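Local structure of ribosome-inactivating protein (Lychnis chalcedonica, 2G5X) at residues I34-K39 with Q209-C214. The protein is lychnin, a plant ribosome-inactivating protein, a single chain of the mixed alpha and beta fold shared by that family. Numbering follows the deposited sequence.
Sequences IPVTKK and QYHKSC
Ile34 and Val36 make a sparse, side-chain-only contact with Tyr210 and His211, joining the loop between helix 10-25 and strand 45-51 to the C-terminal end of helix 203-210 and the chain that follows in the ribosome-inactivating protein fold. Its thinness is measurable: CA atoms stay 9.3 Å apart at Ile34 and Tyr210, no hydrogen bond crosses, and just 125 Å² is buried. The first pair is a CH-pi contact. Ile34 CD1 sits over one face of the Tyr210 ring, 4.3 Å from its centroid and 22° off the normal, displaced toward the rim, so CE1 is its nearest ring atom. An extended chi2 of 171° carries that methyl outward from the loop, and Leu231 of the C-terminal segment also packs on Ile34. A disulfide between Cys214 and Cys32 ties the same two regions covalently. Within 209-214, Gln209 O accepts from both Lys212 N and Ser213 N, so the backbone stays coiled through Tyr210 and His211. His211 ND1 is hydrogen-bonded to Ser207 O, which restrains the imidazole's rotation. With ND1 held there, the NE2 edge of the ring faces the loop: Val36 CG1, anti to its own backbone N (chi1 -171°), meets the imidazole edge near the ring plane, 4.0 Å from His211 NE2.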
loop_
_atom_site.group_PDB
_atom_site.type_symbol
_atom_site.label_atom_id
_atom_site.label_comp_id
_atom_site.label_asym_id
_atom_site.label_seq_id
_atom_site.Cartn_x
_atom_site.Cartn_y
_atom_site.Cartn_z
ATOM N N ILE A 34 5.793 2.274 -18.683
ATOM C CA ILE A 34 5.454 1.898 -17.313
ATOM C C ILE A 34 6.472 2.572 -16.389
ATOM O O ILE A 34 7.675 2.521 -16.647
ATOM C CB ILE A 34 5.559 0.369 -17.096
ATOM C CG1 ILE A 34 4.665 -0.375 -18.091
ATOM C CG2 ILE A 34 5.164 0.021 -15.658
ATOM C CD1 ILE A 34 4.883 -1.876 -18.084
ATOM N N PRO A 35 6.009 3.222 -15.309
ATOM C CA PRO A 35 6.965 3.872 -14.404
ATOM C C PRO A 35 7.846 2.846 -13.688
ATOM O O PRO A 35 7.424 1.715 -13.445
ATOM C CB PRO A 35 6.063 4.658 -13.452
ATOM C CG PRO A 35 4.809 3.848 -13.419
ATOM C CD PRO A 35 4.622 3.444 -14.865
ATOM N N VAL A 36 9.068 3.249 -13.356
ATOM C CA VAL A 36 10.023 2.362 -12.699
ATOM C C VAL A 36 10.557 2.970 -11.405
ATOM O O VAL A 36 10.855 4.161 -11.352
ATOM C CB VAL A 36 11.220 2.084 -13.635
ATOM C CG1 VAL A 36 12.109 0.995 -13.050
ATOM C CG2 VAL A 36 10.715 1.705 -15.026
ATOM N N THR A 37 10.681 2.157 -10.358
ATOM C CA THR A 37 11.197 2.669 -9.094
ATOM C C THR A 37 12.706 2.868 -9.197
ATOM O O THR A 37 13.357 2.338 -10.106
ATOM C CB THR A 37 10.911 1.712 -7.916
ATOM O OG1 THR A 37 11.644 0.493 -8.094
ATOM C CG2 THR A 37 9.420 1.406 -7.828
ATOM N N LYS A 38 13.254 3.640 -8.266
ATOM C CA LYS A 38 14.684 3.921 -8.236
ATOM C C LYS A 38 15.319 3.216 -7.039
ATOM O O LYS A 38 14.880 3.387 -5.900
ATOM C CB LYS A 38 14.920 5.432 -8.128
ATOM C CG LYS A 38 13.849 6.288 -8.792
ATOM C CD LYS A 38 13.605 5.911 -10.250
ATOM C CE LYS A 38 12.442 6.715 -10.826
ATOM N NZ LYS A 38 12.092 6.329 -12.226
ATOM N N LYS A 39 16.359 2.430 -7.298
ATOM C CA LYS A 39 17.035 1.692 -6.236
ATOM C C LYS A 39 17.557 2.593 -5.118
ATOM O O LYS A 39 17.524 2.218 -3.942
ATOM C CB LYS A 39 18.186 0.874 -6.826
ATOM C CG LYS A 39 18.785 -0.148 -5.874
ATOM C CD LYS A 39 19.745 -1.075 -6.610
ATOM C CE LYS A 39 20.301 -2.147 -5.692
ATOM N NZ LYS A 39 21.166 -3.109 -6.434
ATOM N N GLN A 209 12.059 -9.099 -16.705
ATOM C CA GLN A 209 11.803 -9.371 -18.110
ATOM C C GLN A 209 11.333 -8.144 -18.877
ATOM O O GLN A 209 11.690 -7.969 -20.043
ATOM C CB GLN A 209 10.788 -10.508 -18.250
ATOM C CG GLN A 209 11.314 -11.834 -17.728
ATOM C CD GLN A 209 12.683 -12.164 -18.288
ATOM O OE1 GLN A 209 12.866 -12.242 -19.502
ATOM N NE2 GLN A 209 13.656 -12.354 -17.402
ATOM N N TYR A 210 10.536 -7.297 -18.230
ATOM C CA TYR A 210 10.049 -6.089 -18.881
ATOM C C TYR A 210 11.197 -5.175 -19.296
ATOM O O TYR A 210 11.066 -4.397 -20.239
ATOM C CB TYR A 210 9.080 -5.333 -17.967
ATOM C CG TYR A 210 7.628 -5.599 -18.291
ATOM C CD1 TYR A 210 7.054 -5.102 -19.462
ATOM C CD2 TYR A 210 6.832 -6.371 -17.445
ATOM C CE1 TYR A 210 5.720 -5.367 -19.782
ATOM C CE2 TYR A 210 5.502 -6.643 -17.756
ATOM C CZ TYR A 210 4.953 -6.138 -18.925
ATOM O OH TYR A 210 3.642 -6.409 -19.237
ATOM N N HIS A 211 12.324 -5.264 -18.598
ATOM C CA HIS A 211 13.467 -4.439 -18.958
ATOM C C HIS A 211 14.134 -4.975 -20.228
ATOM O O HIS A 211 14.924 -4.276 -20.866
ATOM C CB HIS A 211 14.490 -4.388 -17.816
ATOM C CG HIS A 211 14.159 -3.391 -16.745
ATOM N ND1 HIS A 211 13.408 -3.706 -15.633
ATOM C CD2 HIS A 211 14.493 -2.085 -16.614
ATOM C CE1 HIS A 211 13.298 -2.639 -14.861
ATOM N NE2 HIS A 211 13.947 -1.641 -15.433
ATOM N N LYS A 212 13.804 -6.210 -20.600
ATOM C CA LYS A 212 14.386 -6.829 -21.791
ATOM C C LYS A 212 13.430 -6.926 -22.981
ATOM O O LYS A 212 13.865 -7.126 -24.119
ATOM C CB LYS A 212 14.907 -8.230 -21.458
ATOM C CG LYS A 212 15.950 -8.265 -20.351
ATOM C CD LYS A 212 16.576 -9.647 -20.216
ATOM C CE LYS A 212 15.535 -10.714 -19.909
ATOM N NZ LYS A 212 16.132 -12.081 -19.840
ATOM N N SER A 213 12.133 -6.795 -22.720
ATOM C CA SER A 213 11.128 -6.872 -23.781
ATOM C C SER A 213 9.779 -6.358 -23.287
ATOM O O SER A 213 9.434 -6.533 -22.120
ATOM C CB SER A 213 10.976 -8.321 -24.261
ATOM O OG SER A 213 9.944 -8.437 -25.229
ATOM N N CYS A 214 9.019 -5.729 -24.180
ATOM C CA CYS A 214 7.707 -5.211 -23.814
ATOM C C CYS A 214 6.611 -6.240 -24.073
ATOM O O CYS A 214 5.466 -6.055 -23.666
ATOM C CB CYS A 214 7.402 -3.920 -24.579
ATOM S SG CYS A 214 8.516 -2.537 -24.176
#